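Local coordinates for protein SSD1 (Saccharomyces cerevisiae S288C, PDB 7AM1) that binds mRNA, including untranslated regions, and represses translation as a non-enzymatic pseudonuclease member of the RNase II family, at residues A[42-45]-A[51-54]; A[181-186]-A[897-902]; A[372-377]-A[433-438]; A[819-824]-A[850-855]. All blocks are in the same frame, centred on the assembly; numbering follows the deposited sequence.

The modelled chain is the part of the protein that carries the OB-fold and RNB domains of an RNase II relative, and the four contacts sample different parts of it. Contact 1 is local, a hairpin in the N-terminal five-stranded sheet, probably an OB fold. Contact 2 joins segments whose nearest ends are 711 positions apart, and contacts 3 and 4 both fall inside the loop it closes. Contact 3 belongs to the RNB domain; its centre is about 41 Å from that of contact 1, on the opposite side of the chain's centre. Contacts 2 and 4 are about 28 Å apart between centres, and each has residues bonded to the C-terminal sheet. None touches another: the nearest atoms of contacts 1 and 2 are about 15 Å apart.

Contact 1 (A[42-45]-A[51-54]); sequences VSTD and DIYI
V42 and I52 form an antiparallel hydrogen-bonded pair in the hairpin of strands 39-43 and 52-55. Two backbone bonds define it: V42 N gives to I52 O at 2.9 Å with 153° at the hydrogen, and I52 N gives to V42 O at 2.8 Å and 172°, the straighter of the two. V42 O also takes a CA-H contact from D51 CA at 3.4 Å. S43 pairs its backbone with I29 of strand 26-32 and Y53 with G207 of strand 206-214, continuing the sheet on either side; I54 with A40 extends the hairpin ladder itself. Y53 OH is bonded to D39 OD2, and T44 OG1 weakly to A50 O. On the face of V42 and I52, V42 CG2 meets I54 CG1 at 3.8 Å, while T44 CG2 lies across I52 CD1 at 3.9 Å. D51 folds over S43: with CG anti to its own carbonyl carbon (chi1 -71°), OD1 comes 3.1 Å from S43 CA. An alanine at D51 would probably uncover S43 and lose the contacts with W41 and I581. Chemically, the N and O of V42 and I52 are satisfied within the sheet, leaving a buried apolar face consistent with an OB-fold core.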
loop_
_atom_site.group_PDB
_atom_site.type_symbol
_atom_site.label_atom_id
_atom_site.label_comp_id
_atom_site.label_asym_id
_atom_site.label_seq_id
_atom_site.Cartn_x
_atom_site.Cartn_y
_atom_site.Cartn_z
ATOM N N VAL A 42 17.793 9.252 -1.845
ATOM C CA VAL A 42 17.859 8.749 -3.209
ATOM C C VAL A 42 18.286 7.294 -3.132
ATOM O O VAL A 42 19.397 6.988 -2.679
ATOM C CB VAL A 42 18.815 9.575 -4.079
ATOM C CG1 VAL A 42 18.994 8.923 -5.436
ATOM C CG2 VAL A 42 18.282 10.997 -4.232
ATOM N N SER A 43 17.403 6.399 -3.553
ATOM C CA SER A 43 17.679 4.972 -3.527
ATOM C C SER A 43 18.370 4.552 -4.816
ATOM O O SER A 43 17.921 4.900 -5.912
ATOM C CB SER A 43 16.392 4.172 -3.333
ATOM O OG SER A 43 15.433 4.512 -4.318
ATOM N N THR A 44 19.468 3.825 -4.674
ATOM C CA THR A 44 20.197 3.286 -5.809
ATOM C C THR A 44 19.668 1.894 -6.136
ATOM O O THR A 44 19.274 1.134 -5.248
ATOM C CB THR A 44 21.692 3.224 -5.505
ATOM O OG1 THR A 44 21.913 2.403 -4.352
ATOM C CG2 THR A 44 22.232 4.614 -5.222
ATOM N N ASP A 45 19.651 1.567 -7.428
ATOM C CA ASP A 45 19.257 0.229 -7.872
ATOM C C ASP A 45 20.478 -0.689 -7.826
ATOM O O ASP A 45 20.997 -1.154 -8.843
ATOM C CB ASP A 45 18.645 0.286 -9.266
ATOM N N ASP A 51 21.113 4.118 0.617
ATOM C CA ASP A 51 20.476 5.275 0.010
ATOM C C ASP A 51 21.315 6.515 0.297
ATOM O O ASP A 51 22.061 6.569 1.279
ATOM C CB ASP A 51 19.062 5.481 0.557
ATOM C CG ASP A 51 18.086 4.433 0.070
ATOM O OD1 ASP A 51 18.452 3.645 -0.825
ATOM O OD2 ASP A 51 16.950 4.399 0.590
ATOM N N ILE A 52 21.189 7.513 -0.571
ATOM C CA ILE A 52 21.956 8.750 -0.461
ATOM C C ILE A 52 21.095 9.801 0.223
ATOM O O ILE A 52 19.982 10.099 -0.225
ATOM C CB ILE A 52 22.444 9.236 -1.835
ATOM C CG1 ILE A 52 23.386 8.198 -2.447
ATOM C CG2 ILE A 52 23.142 10.578 -1.693
ATOM C CD1 ILE A 52 23.380 8.166 -3.956
ATOM N N TYR A 53 21.613 10.361 1.313
ATOM C CA TYR A 53 20.907 11.384 2.069
ATOM C C TYR A 53 21.008 12.728 1.357
ATOM O O TYR A 53 22.090 13.127 0.914
ATOM C CB TYR A 53 21.488 11.468 3.481
ATOM C CG TYR A 53 20.863 12.517 4.367
ATOM C CD1 TYR A 53 19.501 12.510 4.627
ATOM C CD2 TYR A 53 21.639 13.498 4.970
ATOM C CE1 TYR A 53 18.926 13.460 5.447
ATOM C CE2 TYR A 53 21.073 14.451 5.792
ATOM C CZ TYR A 53 19.716 14.428 6.027
ATOM O OH TYR A 53 19.141 15.373 6.846
ATOM N N ILE A 54 19.875 13.417 1.236
ATOM C CA ILE A 54 19.800 14.730 0.599
ATOM C C ILE A 54 19.313 15.715 1.654
ATOM O O ILE A 54 18.135 15.694 2.036
ATOM C CB ILE A 54 18.872 14.734 -0.624
ATOM C CG1 ILE A 54 19.196 13.568 -1.566
ATOM C CG2 ILE A 54 18.976 16.068 -1.365
ATOM C CD1 ILE A 54 20.579 13.628 -2.187
#

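Contact 2 (A[181-186]-A[897-902]); sequences DVEVEG and VGMALP
The carboxylate of E183 is the flat group of this contact, and what it presents to M899 is a single oxygen. OE2 lies 3.4 Å from M899 SD, which stands only a little off the carboxylate plane, with a CD-OE2...SD angle near 147°; the sulfur therefore lies beyond the oxygen and over neither face. At the thioether the approach is different. OE2 sits nearly at right angles to both the CG-SD and the SD-CE bonds, above the C-S-C plane, and CG and CE are each 3.8 Å from it. The oxygen is not in line with either C-S bond, which argues against a directed sulfur-oxygen attraction and for simple van der Waals contact. The bend of M899 at chi2 (-71°) brings the sulfur to the E183 carboxylate, and the two side chains cross at about a right angle.

The second meeting is between backbones. G186 O and P902 O approach to 3.7 Å, two acceptors whose carbonyls cross at a wide angle, with no bond between them. The first is satisfied by H715 NE2. A side chain at G186 would run into V182 O, 2.4 Å from where its CB would fall. The P902 side chain touches L716 and C719 of helix 689-725.

Helix 175-186 thus meets the turn between strands 888-896 and 903-908 of the C-terminal sheet. The chemistry implies that its hold there probably owes more to the backbone bond of G186 with L904, the bond from Q187 NE2 to L901 O and the packing of V182 on C903 and T905 than to the small, unbonded carboxylate-thioether touch.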
loop_
_atom_site.group_PDB
_atom_site.type_symbol
_atom_site.label_atom_id
_atom_site.label_comp_id
_atom_site.label_asym_id
_atom_site.label_seq_id
_atom_site.Cartn_x
_atom_site.Cartn_y
_atom_site.Cartn_z
ATOM N N ASP A 181 2.372 16.554 12.291
ATOM C CA ASP A 181 2.339 15.158 12.713
ATOM C C ASP A 181 0.930 14.582 12.624
ATOM O O ASP A 181 0.746 13.439 12.189
ATOM C CB ASP A 181 2.870 15.029 14.141
ATOM C CG ASP A 181 4.389 14.995 14.205
ATOM O OD1 ASP A 181 5.037 14.906 13.137
ATOM O OD2 ASP A 181 4.934 15.072 15.330
ATOM N N VAL A 182 -0.079 15.345 13.053
ATOM C CA VAL A 182 -1.442 14.821 13.035
ATOM C C VAL A 182 -1.828 14.411 11.620
ATOM O O VAL A 182 -2.496 13.390 11.412
ATOM C CB VAL A 182 -2.428 15.853 13.613
ATOM C CG1 VAL A 182 -3.857 15.321 13.541
ATOM C CG2 VAL A 182 -2.082 16.180 15.060
ATOM N N GLU A 183 -1.408 15.190 10.621
ATOM C CA GLU A 183 -1.705 14.836 9.237
ATOM C C GLU A 183 -0.850 13.668 8.762
ATOM O O GLU A 183 -1.374 12.673 8.249
ATOM C CB GLU A 183 -1.521 16.047 8.324
ATOM C CG GLU A 183 -2.505 17.175 8.590
ATOM C CD GLU A 183 -2.266 18.371 7.695
ATOM O OE1 GLU A 183 -1.097 18.642 7.360
ATOM O OE2 GLU A 183 -3.255 19.013 7.286
ATOM N N VAL A 184 0.471 13.774 8.907
ATOM C CA VAL A 184 1.348 12.731 8.379
ATOM C C VAL A 184 1.053 11.393 9.046
ATOM O O VAL A 184 0.918 10.361 8.379
ATOM C CB VAL A 184 2.824 13.128 8.543
ATOM C CG1 VAL A 184 3.717 11.953 8.174
ATOM C CG2 VAL A 184 3.148 14.323 7.665
ATOM N N GLU A 185 0.961 11.386 10.378
ATOM C CA GLU A 185 0.705 10.138 11.088
ATOM C C GLU A 185 -0.734 9.669 10.914
ATOM O O GLU A 185 -0.985 8.460 10.823
ATOM C CB GLU A 185 1.015 10.307 12.575
ATOM C CG GLU A 185 2.465 10.622 12.884
ATOM C CD GLU A 185 2.691 10.889 14.360
ATOM O OE1 GLU A 185 1.701 10.879 15.119
ATOM O OE2 GLU A 185 3.855 11.093 14.765
ATOM N N GLY A 186 -1.681 10.598 10.836
ATOM C CA GLY A 186 -3.086 10.259 10.905
ATOM C C GLY A 186 -3.751 9.951 9.580
ATOM O O GLY A 186 -4.803 9.304 9.556
ATOM N N VAL A 897 -11.861 15.150 12.101
ATOM C CA VAL A 897 -12.445 15.592 10.840
ATOM C C VAL A 897 -12.160 17.076 10.665
ATOM O O VAL A 897 -12.243 17.854 11.624
ATOM C CB VAL A 897 -13.960 15.315 10.816
ATOM C CG1 VAL A 897 -14.591 15.888 9.556
ATOM C CG2 VAL A 897 -14.219 13.820 10.929
ATOM N N GLY A 898 -11.843 17.475 9.431
ATOM C CA GLY A 898 -11.540 18.866 9.141
ATOM C C GLY A 898 -10.705 19.101 7.896
ATOM O O GLY A 898 -10.930 20.081 7.179
ATOM N N MET A 899 -9.721 18.238 7.645
ATOM C CA MET A 899 -8.861 18.341 6.475
ATOM C C MET A 899 -9.449 17.573 5.292
ATOM O O MET A 899 -10.431 16.838 5.419
ATOM C CB MET A 899 -7.458 17.814 6.797
ATOM C CG MET A 899 -6.887 18.403 8.071
ATOM S SD MET A 899 -6.441 20.139 7.910
ATOM C CE MET A 899 -5.948 20.481 9.598
ATOM N N ALA A 900 -8.804 17.724 4.128
ATOM C CA ALA A 900 -9.211 16.958 2.954
ATOM C C ALA A 900 -9.288 15.480 3.292
ATOM O O ALA A 900 -10.177 14.761 2.817
ATOM C CB ALA A 900 -8.234 17.190 1.801
ATOM N N LEU A 901 -8.355 15.009 4.108
ATOM C CA LEU A 901 -8.383 13.656 4.603
ATOM C C LEU A 901 -8.497 13.691 6.121
ATOM O O LEU A 901 -7.845 14.515 6.770
ATOM C CB LEU A 901 -7.113 12.900 4.194
ATOM C CG LEU A 901 -6.805 12.877 2.692
ATOM C CD1 LEU A 901 -5.546 12.061 2.424
ATOM C CD2 LEU A 901 -7.985 12.334 1.888
ATOM N N PRO A 902 -9.307 12.824 6.715
ATOM C CA PRO A 902 -9.369 12.768 8.177
ATOM C C PRO A 902 -8.067 12.234 8.750
ATOM O O PRO A 902 -7.272 11.581 8.069
ATOM C CB PRO A 902 -10.542 11.823 8.451
ATOM C CG PRO A 902 -10.612 10.955 7.223
ATOM C CD PRO A 902 -10.210 11.844 6.082
#

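Contact 3 (A[372-377]-A[433-438]); sequences LGWVSE and SFNDEL
V375 touches both W374 and N435, with a different methyl for each. CG2 lies 3.6 Å above the indole plane, offset toward the rim of one face of W374, whereas CG1 reaches N435 CB at 3.5 Å and also comes 3.7 Å from N435 O. The chi1 of -59°, which sets CG1 anti to the carbonyl carbon, makes this division possible. N435 in turn crosses both neighbours at about a right angle: its amide plane stands 84° from the indole, and ND2 approaches the six-membered part, 3.6 Å from W374 CZ3 and 3.8 Å from CH2. No hydrogen bond joins the two segments, so the contact is one of van der Waals packing.

The indole is held from its other end. W374 NE1 gives to E377 OE2 at 3.2 Å and 168°, with the oxygen in the ring plane; the donor stands above the carboxylate plane. E377 OE1 accepts from M664 N, a second bond that probably steadies the carboxylate and, through it, the ring. F421 meets the indole edge-to-face.

S376 has S439 OG on its N, pairs its backbone with L440, and gives its side chain to I369 O. In the RNB domain, the loop joining strands 367-370 and 378-384 is in this way packed on helix 432-438 and stitched to the residues that follow it, ahead of strand 446-456 of the same sheet.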
loop_
_atom_site.group_PDB
_atom_site.type_symbol
_atom_site.label_atom_id
_atom_site.label_comp_id
_atom_site.label_asym_id
_atom_site.label_seq_id
_atom_site.Cartn_x
_atom_site.Cartn_y
_atom_site.Cartn_z
ATOM N N LEU A 372 -15.290 -10.731 -5.903
ATOM C CA LEU A 372 -16.445 -9.878 -5.650
ATOM C C LEU A 372 -16.315 -8.530 -6.338
ATOM O O LEU A 372 -15.341 -7.802 -6.126
ATOM C CB LEU A 372 -16.620 -9.674 -4.144
ATOM C CG LEU A 372 -17.993 -9.169 -3.707
ATOM C CD1 LEU A 372 -18.441 -9.763 -2.395
ATOM C CD2 LEU A 372 -17.907 -7.634 -3.602
ATOM N N GLY A 373 -17.315 -8.197 -7.152
ATOM C CA GLY A 373 -17.360 -6.929 -7.844
ATOM C C GLY A 373 -16.518 -6.859 -9.094
ATOM O O GLY A 373 -16.487 -5.805 -9.743
ATOM N N TRP A 374 -15.848 -7.945 -9.459
ATOM C CA TRP A 374 -14.908 -7.962 -10.567
ATOM C C TRP A 374 -15.263 -9.119 -11.492
ATOM O O TRP A 374 -16.149 -9.926 -11.202
ATOM C CB TRP A 374 -13.470 -8.075 -10.039
ATOM C CG TRP A 374 -12.404 -7.894 -11.067
ATOM C CD1 TRP A 374 -11.412 -8.773 -11.380
ATOM C CD2 TRP A 374 -12.222 -6.759 -11.920
ATOM N NE1 TRP A 374 -10.616 -8.255 -12.373
ATOM C CE2 TRP A 374 -11.095 -7.019 -12.724
ATOM C CE3 TRP A 374 -12.903 -5.547 -12.081
ATOM C CZ2 TRP A 374 -10.633 -6.114 -13.676
ATOM C CZ3 TRP A 374 -12.444 -4.648 -13.025
ATOM C CH2 TRP A 374 -11.317 -4.936 -13.810
ATOM N N VAL A 375 -14.572 -9.183 -12.627
ATOM C CA VAL A 375 -14.791 -10.233 -13.615
ATOM C C VAL A 375 -14.126 -11.525 -13.160
ATOM O O VAL A 375 -13.582 -11.601 -12.052
ATOM C CB VAL A 375 -14.258 -9.799 -14.994
ATOM C CG1 VAL A 375 -14.950 -8.527 -15.452
ATOM C CG2 VAL A 375 -12.748 -9.598 -14.943
ATOM N N SER A 376 -14.201 -12.559 -13.996
ATOM C CA SER A 376 -13.419 -13.778 -13.831
ATOM C C SER A 376 -12.362 -13.820 -14.926
ATOM O O SER A 376 -12.695 -13.855 -16.116
ATOM C CB SER A 376 -14.304 -15.021 -13.897
ATOM O OG SER A 376 -13.518 -16.200 -13.923
ATOM N N GLU A 377 -11.094 -13.798 -14.533
ATOM C CA GLU A 377 -10.013 -13.846 -15.504
ATOM C C GLU A 377 -9.082 -15.032 -15.304
ATOM O O GLU A 377 -8.116 -15.174 -16.063
ATOM C CB GLU A 377 -9.210 -12.534 -15.479
ATOM C CG GLU A 377 -8.536 -12.170 -14.166
ATOM C CD GLU A 377 -7.910 -10.782 -14.230
ATOM O OE1 GLU A 377 -7.270 -10.482 -15.257
ATOM O OE2 GLU A 377 -8.057 -9.986 -13.275
ATOM N N SER A 433 -17.250 -3.045 -22.083
ATOM C CA SER A 433 -17.606 -4.077 -23.050
ATOM C C SER A 433 -16.628 -5.243 -23.019
ATOM O O SER A 433 -17.020 -6.385 -23.281
ATOM C CB SER A 433 -17.664 -3.472 -24.454
ATOM O OG SER A 433 -16.410 -2.923 -24.822
ATOM N N PHE A 434 -15.356 -4.982 -22.706
ATOM C CA PHE A 434 -14.382 -6.062 -22.606
ATOM C C PHE A 434 -14.631 -6.908 -21.364
ATOM O O PHE A 434 -14.621 -8.143 -21.428
ATOM C CB PHE A 434 -12.962 -5.496 -22.588
ATOM C CG PHE A 434 -12.434 -5.139 -23.947
ATOM C CD1 PHE A 434 -13.018 -4.126 -24.690
ATOM C CD2 PHE A 434 -11.345 -5.808 -24.473
ATOM C CE1 PHE A 434 -12.530 -3.794 -25.937
ATOM C CE2 PHE A 434 -10.851 -5.480 -25.720
ATOM C CZ PHE A 434 -11.445 -4.473 -26.454
ATOM N N ASN A 435 -14.843 -6.257 -20.218
ATOM C CA ASN A 435 -15.163 -6.981 -18.993
ATOM C C ASN A 435 -16.350 -7.910 -19.202
ATOM O O ASN A 435 -16.283 -9.107 -18.900
ATOM C CB ASN A 435 -15.460 -5.988 -17.869
ATOM C CG ASN A 435 -14.216 -5.297 -17.354
ATOM O OD1 ASN A 435 -13.191 -5.255 -18.027
ATOM N ND2 ASN A 435 -14.307 -4.743 -16.155
ATOM N N ASP A 436 -17.450 -7.369 -19.733
ATOM C CA ASP A 436 -18.675 -8.146 -19.882
ATOM C C ASP A 436 -18.478 -9.332 -20.821
ATOM O O ASP A 436 -18.934 -10.444 -20.530
ATOM C CB ASP A 436 -19.798 -7.244 -20.398
ATOM C CG ASP A 436 -20.222 -6.190 -19.388
ATOM O OD1 ASP A 436 -19.755 -6.231 -18.228
ATOM O OD2 ASP A 436 -21.020 -5.307 -19.767
ATOM N N GLU A 437 -17.806 -9.118 -21.957
ATOM C CA GLU A 437 -17.740 -10.155 -22.981
ATOM C C GLU A 437 -16.625 -11.164 -22.735
ATOM O O GLU A 437 -16.743 -12.320 -23.156
ATOM C CB GLU A 437 -17.554 -9.519 -24.362
ATOM C CG GLU A 437 -17.502 -10.521 -25.508
ATOM N N LEU A 438 -15.543 -10.764 -22.068
ATOM C CA LEU A 438 -14.394 -11.642 -21.893
ATOM C C LEU A 438 -14.368 -12.357 -20.545
ATOM O O LEU A 438 -13.553 -13.268 -20.367
ATOM C CB LEU A 438 -13.091 -10.854 -22.074
ATOM C CG LEU A 438 -12.924 -10.144 -23.421
ATOM C CD1 LEU A 438 -11.483 -9.696 -23.589
ATOM C CD2 LEU A 438 -13.358 -11.019 -24.590
#

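Contact 4 (A[819-824]-A[850-855]); sequences NIELDK and LRLPSA
Beside the C-terminal OB-fold sheet, E821 and L822 of helix 814-827 receive L850 and L852 from the extended segment 850-855. The L850 methyl CD1 lies squarely over one face of the E821 carboxylate, 3.2 Å from E821 CD, with OE2 at 3.4 Å and OE1 at 3.6 Å. Such near-equal distances to all the carboxylate atoms show a methyl seated on the flat group, tightly. E821 OE1 also meets L852 CD2 at 3.8 Å, so two leucines border one buried carboxylate. Its OE2 accepts from L733 N, a bond that ties the helix to strand 732-741. The extended glutamate chain, with CG anti to the carbonyl carbon (chi1 -72°), carries the carboxylate that far. An alanine at E821 would probably leave L733 N without this acceptor and open a gap beneath L850 CD1.

L822 and L852 lie alongside, running antiparallel, with L822 CD2 4.1 Å from L852 CD1. F866 of helix 862-867 touches both E821 and P853.

Between the two leucines, R851 points its side chain the other way, in salt bridges to E752 and D618, and its backbone pairs with M735. The alternation of L850, R851 and L852 is that of an extended segment; it packs on helix 814-827 and is bonded to strand 732-741 through R851, in a domain consistent with the S1-type OB fold of RNase II relatives.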
loop_
_atom_site.group_PDB
_atom_site.type_symbol
_atom_site.label_atom_id
_atom_site.label_comp_id
_atom_site.label_asym_id
_atom_site.label_seq_id
_atom_site.Cartn_x
_atom_site.Cartn_y
_atom_site.Cartn_z
ATOM N N ASN A 819 -18.545 1.856 29.241
ATOM C CA ASN A 819 -19.852 1.281 29.536
ATOM C C ASN A 819 -20.574 0.846 28.268
ATOM O O ASN A 819 -21.013 -0.303 28.153
ATOM C CB ASN A 819 -20.699 2.294 30.303
ATOM C CG ASN A 819 -20.319 2.381 31.761
ATOM O OD1 ASN A 819 -19.784 1.432 32.332
ATOM N ND2 ASN A 819 -20.577 3.532 32.371
ATOM N N ILE A 820 -20.709 1.753 27.300
ATOM C CA ILE A 820 -21.483 1.435 26.105
ATOM C C ILE A 820 -20.868 0.249 25.373
ATOM O O ILE A 820 -21.580 -0.654 24.919
ATOM C CB ILE A 820 -21.610 2.669 25.194
ATOM C CG1 ILE A 820 -22.446 2.317 23.963
ATOM C CG2 ILE A 820 -20.248 3.183 24.773
ATOM C CD1 ILE A 820 -23.328 3.453 23.481
ATOM N N GLU A 821 -19.540 0.232 25.244
ATOM C CA GLU A 821 -18.881 -0.837 24.503
ATOM C C GLU A 821 -19.053 -2.184 25.195
ATOM O O GLU A 821 -19.406 -3.180 24.553
ATOM C CB GLU A 821 -17.397 -0.516 24.334
ATOM C CG GLU A 821 -17.122 0.588 23.348
ATOM C CD GLU A 821 -15.646 0.892 23.229
ATOM O OE1 GLU A 821 -14.853 0.253 23.952
ATOM O OE2 GLU A 821 -15.280 1.753 22.400
ATOM N N LEU A 822 -18.796 -2.236 26.503
ATOM C CA LEU A 822 -18.855 -3.507 27.220
ATOM C C LEU A 822 -20.287 -4.019 27.343
ATOM O O LEU A 822 -20.525 -5.230 27.259
ATOM C CB LEU A 822 -18.211 -3.348 28.597
ATOM C CG LEU A 822 -16.683 -3.420 28.617
ATOM C CD1 LEU A 822 -16.153 -3.070 29.993
ATOM C CD2 LEU A 822 -16.195 -4.804 28.214
ATOM N N ASP A 823 -21.253 -3.118 27.539
ATOM C CA ASP A 823 -22.650 -3.537 27.580
ATOM C C ASP A 823 -23.062 -4.179 26.263
ATOM O O ASP A 823 -23.801 -5.169 26.248
ATOM C CB ASP A 823 -23.554 -2.346 27.907
ATOM C CG ASP A 823 -23.437 -1.901 29.358
ATOM O OD1 ASP A 823 -22.749 -2.590 30.141
ATOM O OD2 ASP A 823 -24.038 -0.864 29.717
ATOM N N LYS A 824 -22.601 -3.617 25.141
ATOM C CA LYS A 824 -22.910 -4.183 23.833
ATOM C C LYS A 824 -22.172 -5.494 23.582
ATOM O O LYS A 824 -22.664 -6.337 22.824
ATOM C CB LYS A 824 -22.583 -3.167 22.735
ATOM C CG LYS A 824 -23.734 -2.217 22.438
ATOM C CD LYS A 824 -23.259 -0.887 21.882
ATOM C CE LYS A 824 -24.438 -0.004 21.504
ATOM N N LEU A 850 -13.971 -4.477 18.196
ATOM C CA LEU A 850 -13.147 -3.942 19.267
ATOM C C LEU A 850 -12.450 -5.075 20.010
ATOM O O LEU A 850 -12.953 -6.199 20.084
ATOM C CB LEU A 850 -13.993 -3.126 20.242
ATOM C CG LEU A 850 -14.686 -1.887 19.677
ATOM C CD1 LEU A 850 -15.496 -1.192 20.752
ATOM C CD2 LEU A 850 -13.662 -0.940 19.107
ATOM N N ARG A 851 -11.272 -4.772 20.554
ATOM C CA ARG A 851 -10.574 -5.679 21.461
ATOM C C ARG A 851 -10.849 -5.194 22.883
ATOM O O ARG A 851 -10.343 -4.148 23.303
ATOM C CB ARG A 851 -9.078 -5.739 21.163
ATOM C CG ARG A 851 -8.284 -6.640 22.123
ATOM C CD ARG A 851 -8.309 -8.101 21.703
ATOM N NE ARG A 851 -7.603 -8.289 20.442
ATOM C CZ ARG A 851 -6.333 -8.674 20.331
ATOM N NH1 ARG A 851 -5.598 -8.932 21.406
ATOM N NH2 ARG A 851 -5.795 -8.802 19.127
ATOM N N LEU A 852 -11.666 -5.939 23.605
ATOM C CA LEU A 852 -12.082 -5.553 24.940
ATOM C C LEU A 852 -11.390 -6.419 25.986
ATOM O O LEU A 852 -10.995 -7.551 25.692
ATOM C CB LEU A 852 -13.602 -5.691 25.079
ATOM C CG LEU A 852 -14.393 -4.904 24.031
ATOM C CD1 LEU A 852 -15.881 -5.125 24.181
ATOM C CD2 LEU A 852 -14.073 -3.416 24.111
ATOM N N PRO A 853 -11.211 -5.924 27.211
ATOM C CA PRO A 853 -10.577 -6.758 28.243
ATOM C C PRO A 853 -11.527 -7.862 28.688
ATOM O O PRO A 853 -12.698 -7.610 28.981
ATOM C CB PRO A 853 -10.281 -5.764 29.371
ATOM C CG PRO A 853 -11.352 -4.739 29.233
ATOM C CD PRO A 853 -11.602 -4.604 27.744
ATOM N N SER A 854 -11.020 -9.093 28.717
ATOM C CA SER A 854 -11.838 -10.258 29.054
ATOM C C SER A 854 -11.699 -10.576 30.542
ATOM O O SER A 854 -11.159 -11.606 30.953
ATOM C CB SER A 854 -11.444 -11.451 28.185
ATOM N N ALA A 855 -12.211 -9.659 31.357
ATOM C CA ALA A 855 -12.140 -9.800 32.808
ATOM C C ALA A 855 -13.499 -10.181 33.389
ATOM O O ALA A 855 -14.541 -9.766 32.882
ATOM C CB ALA A 855 -11.639 -8.514 33.443
#